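Local coordinates for protein FAD dependent oxidoreductase (Chelativorans sp. BNC1, PDB 6PXS) that acts as an iminodiacetate oxidase, a flavoenzyme that carries FAD as its bound cofactor, at residues A90-E95 / V242-N247; F132-D137 / P292-A297; I228-P233 / V259-T264. One frame throughout, in Å; residues are numbered along the deposited sequence.

Overall arrangement
Contacts 1 and 3 are largely buried strand pairings, whereas contact 2 is a partly buried junction of two loops nearer the surface. Three backbone hydrogen bonds hold each strand pairing, but contact 1 is parallel, in a mixed sheet with apolar side chains on both faces, and contact 3 antiparallel, in a separate sheet where H229 adds a CH-pi contact. Contact 2 has a single backbone bond and proline packing. It also links the others: F132 packs on V243 and L135 on L91 and L93 of contact 1, while L294 meets L230 and L232, and A297 meets L232 and H231 O, of contact 3. Contacts 1 and 3 do not touch; their nearest atoms are about 7 Å apart.

Contact 1: A90-E95 / V242-N247; sequences ALVLAE and VVLPMN
L91 is tied to strand 242-244 through both its backbone polar atoms: L91 N donates to V242 O at 2.6 Å, and L244 N gives a bond of 2.7 Å to L91 O, arriving nearly along the C=O axis (171° at the oxygen). One step on, L93 N reaches L244 O over 2.9 Å, its N-H well aligned although it approaches from above the carbonyl plane. This is parallel pairing: L91 bonds the two residues flanking V243. Strand 242-244 is one of the two outer strands of a mixed sheet, with V243 also bonded through its backbone to M251. On the face carrying A90 and V92, V92 CG1 stands anti to its own N (chi1 -177°) and meets M246 CG at 3.5 Å; the doubly bent methionine chain brings SD to 3.9 Å from V92 CG1. On the side carrying V243, both methyls of L93 meet V243 CG1, CD2 at 3.8 Å and CD1 at 4.0 Å. I103 of helix 97-111 covers V92 and M246, and I290 of helix 277-290 covers V243. Apolar side chains pack on both faces, V242 beside FAD-binding V44, so the pairing depends on backbone bonds and shape rather than charge.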
loop_
_atom_site.group_PDB
_atom_site.type_symbol
_atom_site.label_atom_id
_atom_site.label_comp_id
_atom_site.label_asym_id
_atom_site.label_seq_id
_atom_site.Cartn_x
_atom_site.Cartn_y
_atom_site.Cartn_z
ATOM N N ALA A 90 27.770 -11.681 -14.159
ATOM C CA ALA A 90 26.779 -11.113 -15.060
ATOM C C ALA A 90 26.774 -11.882 -16.370
ATOM O O ALA A 90 27.782 -12.471 -16.770
ATOM C CB ALA A 90 27.051 -9.628 -15.334
ATOM N N LEU A 91 25.620 -11.868 -17.033
ATOM C CA LEU A 91 25.444 -12.469 -18.348
ATOM C C LEU A 91 25.037 -11.380 -19.328
ATOM O O LEU A 91 24.061 -10.661 -19.091
ATOM C CB LEU A 91 24.381 -13.572 -18.320
ATOM C CG LEU A 91 24.689 -14.810 -17.478
ATOM C CD1 LEU A 91 23.463 -15.698 -17.382
ATOM C CD2 LEU A 91 25.857 -15.582 -18.061
ATOM N N VAL A 92 25.785 -11.258 -20.420
ATOM C CA VAL A 92 25.504 -10.284 -21.469
ATOM C C VAL A 92 24.914 -11.037 -22.650
ATOM O O VAL A 92 25.537 -11.968 -23.177
ATOM C CB VAL A 92 26.766 -9.509 -21.875
ATOM C CG1 VAL A 92 26.423 -8.444 -22.907
ATOM C CG2 VAL A 92 27.416 -8.883 -20.651
ATOM N N LEU A 93 23.717 -10.641 -23.063
ATOM C CA LEU A 93 22.984 -11.307 -24.127
ATOM C C LEU A 93 22.873 -10.398 -25.344
ATOM O O LEU A 93 23.144 -9.196 -25.289
ATOM C CB LEU A 93 21.584 -11.717 -23.651
ATOM C CG LEU A 93 21.454 -12.929 -22.727
ATOM C CD1 LEU A 93 22.424 -12.847 -21.570
ATOM C CD2 LEU A 93 20.023 -13.035 -22.212
ATOM N N ALA A 94 22.470 -11.005 -26.456
ATOM C CA ALA A 94 22.156 -10.280 -27.678
ATOM C C ALA A 94 21.382 -11.225 -28.583
ATOM O O ALA A 94 21.482 -12.448 -28.459
ATOM C CB ALA A 94 23.419 -9.756 -28.371
ATOM N N GLU A 95 20.598 -10.645 -29.492
ATOM C CA GLU A 95 19.729 -11.463 -30.331
ATOM C C GLU A 95 20.526 -12.194 -31.406
ATOM O O GLU A 95 20.483 -13.425 -31.497
ATOM C CB GLU A 95 18.633 -10.596 -30.954
ATOM C CG GLU A 95 17.577 -10.127 -29.956
ATOM C CD GLU A 95 16.831 -11.279 -29.296
ATOM O OE1 GLU A 95 16.938 -12.422 -29.788
ATOM O OE2 GLU A 95 16.140 -11.039 -28.283
ATOM N N VAL A 242 23.608 -11.419 -12.869
ATOM C CA VAL A 242 22.920 -10.321 -13.535
ATOM C C VAL A 242 22.771 -10.661 -15.012
ATOM O O VAL A 242 23.568 -11.416 -15.581
ATOM C CB VAL A 242 23.695 -9.004 -13.333
ATOM C CG1 VAL A 242 22.995 -7.851 -14.036
ATOM C CG2 VAL A 242 23.866 -8.707 -11.849
ATOM N N VAL A 243 21.740 -10.106 -15.643
ATOM C CA VAL A 243 21.473 -10.321 -17.061
ATOM C C VAL A 243 21.417 -8.964 -17.746
ATOM O O VAL A 243 20.721 -8.055 -17.277
ATOM C CB VAL A 243 20.164 -11.102 -17.282
ATOM C CG1 VAL A 243 19.948 -11.368 -18.762
ATOM C CG2 VAL A 243 20.189 -12.406 -16.498
ATOM N N LEU A 244 22.146 -8.832 -18.854
ATOM C CA LEU A 244 22.243 -7.582 -19.607
ATOM C C LEU A 244 21.946 -7.873 -21.072
ATOM O O LEU A 244 22.862 -8.141 -21.862
ATOM C CB LEU A 244 23.624 -6.949 -19.449
ATOM C CG LEU A 244 24.105 -6.725 -18.015
ATOM C CD1 LEU A 244 25.522 -6.172 -18.013
ATOM C CD2 LEU A 244 23.168 -5.793 -17.270
ATOM N N PRO A 245 20.672 -7.833 -21.475
ATOM C CA PRO A 245 20.330 -8.102 -22.881
ATOM C C PRO A 245 20.760 -7.013 -23.850
ATOM O O PRO A 245 20.504 -7.150 -25.052
ATOM C CB PRO A 245 18.800 -8.237 -22.848
ATOM C CG PRO A 245 18.374 -7.490 -21.638
ATOM C CD PRO A 245 19.475 -7.639 -20.639
ATOM N N MET A 246 21.399 -5.943 -23.377
ATOM C CA MET A 246 21.938 -4.906 -24.257
ATOM C C MET A 246 20.848 -4.316 -25.149
ATOM O O MET A 246 21.046 -4.107 -26.348
ATOM C CB MET A 246 23.089 -5.455 -25.102
ATOM C CG MET A 246 24.243 -6.013 -24.286
ATOM S SD MET A 246 24.945 -4.809 -23.142
ATOM C CE MET A 246 25.356 -3.475 -24.265
ATOM N N ASN A 247 19.684 -4.050 -24.557
ATOM C CA ASN A 247 18.572 -3.443 -25.276
ATOM C C ASN A 247 17.872 -2.400 -24.416
ATOM O O ASN A 247 16.658 -2.204 -24.536
ATOM C CB ASN A 247 17.571 -4.505 -25.731
ATOM C CG ASN A 247 16.918 -5.223 -24.569
ATOM O OD1 ASN A 247 17.354 -5.100 -23.424
ATOM N ND2 ASN A 247 15.869 -5.983 -24.856
#

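Contact 2: F132-D137 / P292-A297; sequences FPPLRD and PGLADA
P134 lays its CB against the backbone of G293, P134 CB being 3.5 Å from G293 CA. The two alpha carbons, P134 CA and G293 CA, are 3.7 Å apart, a spacing that suits a glycine, since a CB here would point straight into P134. Just beyond, the isobutyl group of L294 slants across the same proline, L294 CG lying 4.1 Å from P134 CB and CD2 the same distance from P134 CG. R136 and P292 meet at about a right angle: R136 CG touches P292 CD at 3.5 Å, using the aliphatic base of the arginine, whose chain bends at chi3 (-46°) while its charged end goes to D138 in a salt bridge and to G289 O. Between the proline packing and the arginine, G293 N donates to P134 O at 3.0 Å, in the carbonyl plane and on a lone pair. The acceptor sits in a type I turn from F132 to L135, closed by L135 N to F132 O at 2.9 Å. The contact therefore fastens the loop after helix 127-131 to the short 3-10 segment that follows helix 277-290. Further along the second loop, D296 O bonds R274 of a neighbouring subunit, and A295 packs on R278 of that same subunit.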
loop_
_atom_site.group_PDB
_atom_site.type_symbol
_atom_site.label_atom_id
_atom_site.label_comp_id
_atom_site.label_asym_id
_atom_site.label_seq_id
_atom_site.Cartn_x
_atom_site.Cartn_y
_atom_site.Cartn_z
ATOM N N PHE A 132 20.848 -18.946 -14.927
ATOM C CA PHE A 132 19.622 -18.166 -14.755
ATOM C C PHE A 132 18.488 -18.996 -15.343
ATOM O O PHE A 132 18.100 -18.810 -16.505
ATOM C CB PHE A 132 19.742 -16.794 -15.421
ATOM C CG PHE A 132 18.954 -15.712 -14.733
ATOM C CD1 PHE A 132 17.649 -15.441 -15.106
ATOM C CD2 PHE A 132 19.524 -14.961 -13.718
ATOM C CE1 PHE A 132 16.924 -14.446 -14.476
ATOM C CE2 PHE A 132 18.803 -13.965 -13.085
ATOM C CZ PHE A 132 17.502 -13.707 -13.465
ATOM N N PRO A 133 17.935 -19.925 -14.565
ATOM C CA PRO A 133 17.011 -20.931 -15.118
ATOM C C PRO A 133 15.925 -20.329 -15.995
ATOM O O PRO A 133 15.663 -20.849 -17.089
ATOM C CB PRO A 133 16.419 -21.584 -13.861
ATOM C CG PRO A 133 17.502 -21.460 -12.848
ATOM C CD PRO A 133 18.196 -20.150 -13.133
ATOM N N PRO A 134 15.247 -19.258 -15.567
ATOM C CA PRO A 134 14.109 -18.767 -16.367
ATOM C C PRO A 134 14.479 -18.300 -17.771
ATOM O O PRO A 134 13.566 -18.040 -18.566
ATOM C CB PRO A 134 13.546 -17.612 -15.523
ATOM C CG PRO A 134 14.609 -17.259 -14.568
ATOM C CD PRO A 134 15.369 -18.514 -14.300
ATOM N N LEU A 135 15.762 -18.195 -18.108
ATOM C CA LEU A 135 16.148 -17.781 -19.449
ATOM C C LEU A 135 15.787 -18.851 -20.477
ATOM O O LEU A 135 15.514 -20.009 -20.145
ATOM C CB LEU A 135 17.650 -17.497 -19.519
ATOM C CG LEU A 135 18.162 -16.219 -18.853
ATOM C CD1 LEU A 135 19.672 -16.125 -18.997
ATOM C CD2 LEU A 135 17.498 -14.985 -19.442
ATOM N N ARG A 136 15.789 -18.447 -21.746
ATOM C CA ARG A 136 15.581 -19.397 -22.828
ATOM C C ARG A 136 16.817 -20.271 -23.007
ATOM O O ARG A 136 17.953 -19.833 -22.803
ATOM C CB ARG A 136 15.271 -18.668 -24.138
ATOM C CG ARG A 136 14.145 -17.649 -24.055
ATOM C CD ARG A 136 13.557 -17.365 -25.435
ATOM N NE ARG A 136 14.588 -17.150 -26.449
ATOM C CZ ARG A 136 15.071 -15.960 -26.805
ATOM N NH1 ARG A 136 14.626 -14.846 -26.237
ATOM N NH2 ARG A 136 16.009 -15.887 -27.740
ATOM N N ASP A 137 16.589 -21.525 -23.401
ATOM C CA ASP A 137 17.691 -22.462 -23.577
ATOM C C ASP A 137 18.498 -22.203 -24.844
ATOM O O ASP A 137 19.566 -22.803 -25.007
ATOM C CB ASP A 137 17.162 -23.899 -23.592
ATOM C CG ASP A 137 16.105 -24.125 -24.661
ATOM O OD1 ASP A 137 16.417 -23.958 -25.859
ATOM O OD2 ASP A 137 14.962 -24.478 -24.301
ATOM N N PRO A 292 11.198 -16.544 -20.251
ATOM C CA PRO A 292 9.827 -17.061 -20.105
ATOM C C PRO A 292 9.562 -17.709 -18.756
ATOM O O PRO A 292 8.395 -17.853 -18.373
ATOM C CB PRO A 292 9.711 -18.080 -21.248
ATOM C CG PRO A 292 10.777 -17.695 -22.224
ATOM C CD PRO A 292 11.895 -17.139 -21.404
ATOM N N GLY A 293 10.604 -18.106 -18.023
ATOM C CA GLY A 293 10.401 -18.722 -16.725
ATOM C C GLY A 293 9.785 -17.795 -15.701
ATOM O O GLY A 293 9.248 -18.265 -14.693
ATOM N N LEU A 294 9.853 -16.487 -15.931
ATOM C CA LEU A 294 9.238 -15.516 -15.037
ATOM C C LEU A 294 7.745 -15.351 -15.286
ATOM O O LEU A 294 7.115 -14.518 -14.626
ATOM C CB LEU A 294 9.936 -14.160 -15.184
ATOM C CG LEU A 294 11.436 -14.154 -14.878
ATOM C CD1 LEU A 294 12.047 -12.794 -15.190
ATOM C CD2 LEU A 294 11.696 -14.541 -13.428
ATOM N N ALA A 295 7.167 -16.132 -16.202
ATOM C CA ALA A 295 5.776 -15.928 -16.594
ATOM C C ALA A 295 4.839 -16.040 -15.397
ATOM O O ALA A 295 4.009 -15.154 -15.159
ATOM C CB ALA A 295 5.384 -16.936 -17.673
ATOM N N ASP A 296 4.952 -17.127 -14.632
ATOM C CA ASP A 296 4.086 -17.366 -13.485
ATOM C C ASP A 296 4.743 -16.961 -12.171
ATOM O O ASP A 296 4.477 -17.570 -11.128
ATOM C CB ASP A 296 3.658 -18.831 -13.446
ATOM C CG ASP A 296 2.583 -19.147 -14.470
ATOM O OD1 ASP A 296 1.717 -18.278 -14.710
ATOM O OD2 ASP A 296 2.605 -20.261 -15.037
ATOM N N ALA A 297 5.597 -15.945 -12.199
ATOM C CA ALA A 297 6.143 -15.363 -10.984
ATOM C C ALA A 297 5.213 -14.271 -10.476
ATOM O O ALA A 297 4.500 -13.625 -11.247
ATOM C CB ALA A 297 7.538 -14.786 -11.232
#

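Contact 3: I228-P233 / V259-T264; sequences IHLHLP and VVVGAT
L230 and V259 form the close-knit part of this pairing, a hydrogen-bonded antiparallel pair in which L230 N donates to V259 O at 2.6 Å and V259 N returns a bond of 3.0 Å to L230 O from well above the carbonyl plane. A further bond runs from V261 N to I228 O at 3.0 Å. Beside the L230 bonds, L230 CD1 slants against V261 CG2 at 3.8 Å. On the opposite face H229 and V260 run side by side, and V260 CG2 sits over a face of the imidazole, 3.8 Å from the ring centroid and 21° off its normal, a CH-pi contact. With H229 CG beside the backbone N and opposite the carbonyl carbon (chi1 -71°), the ring lies alongside the valine. Replacing H229 by an alanine would probably leave V260 CG2 without the face it rests on and open a gap between it and I300 and R303. The strands, 151° apart in direction, belong to an antiparallel sheet in which 298-310 flanks 220-231, and 251-254 flanks 258-261. Toward the end of strand 220-231 the contact thins. H231 points away from the other segment, and it and L232 are partly exposed, yet L232 CD2 still touches V259 CG2 at 3.6 Å. Past V261 the segments part; G262 is poorly ordered, and A263 goes on to touch the FAD.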
loop_
_atom_site.group_PDB
_atom_site.type_symbol
_atom_site.label_atom_id
_atom_site.label_comp_id
_atom_site.label_asym_id
_atom_site.label_seq_id
_atom_site.Cartn_x
_atom_site.Cartn_y
_atom_site.Cartn_z
ATOM N N ILE A 228 10.122 -3.143 -12.141
ATOM C CA ILE A 228 9.225 -4.180 -11.641
ATOM C C ILE A 228 9.995 -5.121 -10.726
ATOM O O ILE A 228 11.149 -5.472 -11.001
ATOM C CB ILE A 228 8.576 -4.955 -12.805
ATOM C CG1 ILE A 228 7.634 -4.035 -13.585
ATOM C CG2 ILE A 228 7.833 -6.177 -12.277
ATOM C CD1 ILE A 228 7.052 -4.661 -14.826
ATOM N N HIS A 229 9.348 -5.540 -9.642
ATOM C CA HIS A 229 9.911 -6.488 -8.689
ATOM C C HIS A 229 9.057 -7.746 -8.691
ATOM O O HIS A 229 7.845 -7.677 -8.466
ATOM C CB HIS A 229 9.977 -5.882 -7.286
ATOM C CG HIS A 229 11.009 -4.807 -7.143
ATOM N ND1 HIS A 229 12.035 -4.879 -6.227
ATOM C CD2 HIS A 229 11.179 -3.639 -7.808
ATOM C CE1 HIS A 229 12.791 -3.800 -6.328
ATOM N NE2 HIS A 229 12.293 -3.032 -7.281
ATOM N N LEU A 230 9.688 -8.889 -8.944
ATOM C CA LEU A 230 9.010 -10.174 -9.013
ATOM C C LEU A 230 9.401 -11.041 -7.824
ATOM O O LEU A 230 10.384 -10.777 -7.129
ATOM C CB LEU A 230 9.348 -10.902 -10.315
ATOM C CG LEU A 230 9.125 -10.108 -11.602
ATOM C CD1 LEU A 230 9.543 -10.939 -12.799
ATOM C CD2 LEU A 230 7.678 -9.674 -11.734
ATOM N N HIS A 231 8.618 -12.095 -7.607
ATOM C CA HIS A 231 8.837 -13.018 -6.503
ATOM C C HIS A 231 8.638 -14.440 -7.001
ATOM O O HIS A 231 7.600 -14.753 -7.591
ATOM C CB HIS A 231 7.884 -12.715 -5.341
ATOM C CG HIS A 231 8.039 -13.635 -4.172
ATOM N ND1 HIS A 231 9.202 -13.717 -3.436
ATOM C CD2 HIS A 231 7.173 -14.509 -3.605
ATOM C CE1 HIS A 231 9.046 -14.603 -2.469
ATOM N NE2 HIS A 231 7.825 -15.099 -2.550
ATOM N N LEU A 232 9.635 -15.296 -6.765
ATOM C CA LEU A 232 9.603 -16.700 -7.172
ATOM C C LEU A 232 9.428 -17.570 -5.932
ATOM O O LEU A 232 10.419 -18.066 -5.376
ATOM C CB LEU A 232 10.884 -17.079 -7.920
ATOM C CG LEU A 232 11.041 -16.598 -9.366
ATOM C CD1 LEU A 232 9.945 -17.182 -10.246
ATOM C CD2 LEU A 232 11.049 -15.079 -9.445
ATOM N N PRO A 233 8.188 -17.805 -5.467
ATOM C CA PRO A 233 8.000 -18.483 -4.174
ATOM C C PRO A 233 8.747 -19.803 -4.059
ATOM O O PRO A 233 8.515 -20.735 -4.835
ATOM C CB PRO A 233 6.481 -18.693 -4.102
ATOM C CG PRO A 233 5.996 -18.555 -5.503
ATOM C CD PRO A 233 6.905 -17.562 -6.147
ATOM N N VAL A 259 13.240 -11.142 -8.031
ATOM C CA VAL A 259 13.836 -10.814 -9.320
ATOM C C VAL A 259 13.314 -9.453 -9.755
ATOM O O VAL A 259 12.102 -9.216 -9.739
ATOM C CB VAL A 259 13.521 -11.879 -10.389
ATOM C CG1 VAL A 259 14.101 -11.474 -11.733
ATOM C CG2 VAL A 259 14.062 -13.234 -9.961
ATOM N N VAL A 260 14.228 -8.565 -10.139
ATOM C CA VAL A 260 13.898 -7.224 -10.607
ATOM C C VAL A 260 14.170 -7.160 -12.103
ATOM O O VAL A 260 15.132 -7.766 -12.589
ATOM C CB VAL A 260 14.710 -6.155 -9.851
ATOM C CG1 VAL A 260 14.268 -4.761 -10.256
ATOM C CG2 VAL A 260 14.573 -6.354 -8.345
ATOM N N VAL A 261 13.328 -6.427 -12.830
ATOM C CA VAL A 261 13.393 -6.389 -14.286
ATOM C C VAL A 261 13.638 -4.959 -14.753
ATOM O O VAL A 261 13.205 -3.991 -14.120
ATOM C CB VAL A 261 12.111 -6.964 -14.923
ATOM C CG1 VAL A 261 12.269 -7.076 -16.432
ATOM C CG2 VAL A 261 11.790 -8.320 -14.322
ATOM N N GLY A 262 14.325 -4.843 -15.893
ATOM C CA GLY A 262 14.797 -3.579 -16.426
ATOM C C GLY A 262 13.773 -2.466 -16.426
ATOM O O GLY A 262 12.567 -2.720 -16.480
ATOM N N ALA A 263 14.246 -1.227 -16.374
ATOM C CA ALA A 263 13.390 -0.074 -16.158
ATOM C C ALA A 263 13.111 0.669 -17.460
ATOM O O ALA A 263 13.765 0.465 -18.485
ATOM C CB ALA A 263 14.027 0.875 -15.138
ATOM N N THR A 264 12.114 1.547 -17.399
ATOM C CA THR A 264 11.780 2.427 -18.505
ATOM C C THR A 264 12.684 3.655 -18.484
ATOM O O THR A 264 13.350 3.950 -17.490
ATOM C CB THR A 264 10.314 2.858 -18.429
ATOM O OG1 THR A 264 10.088 3.594 -17.220
ATOM C CG2 THR A 264 9.392 1.645 -18.454
#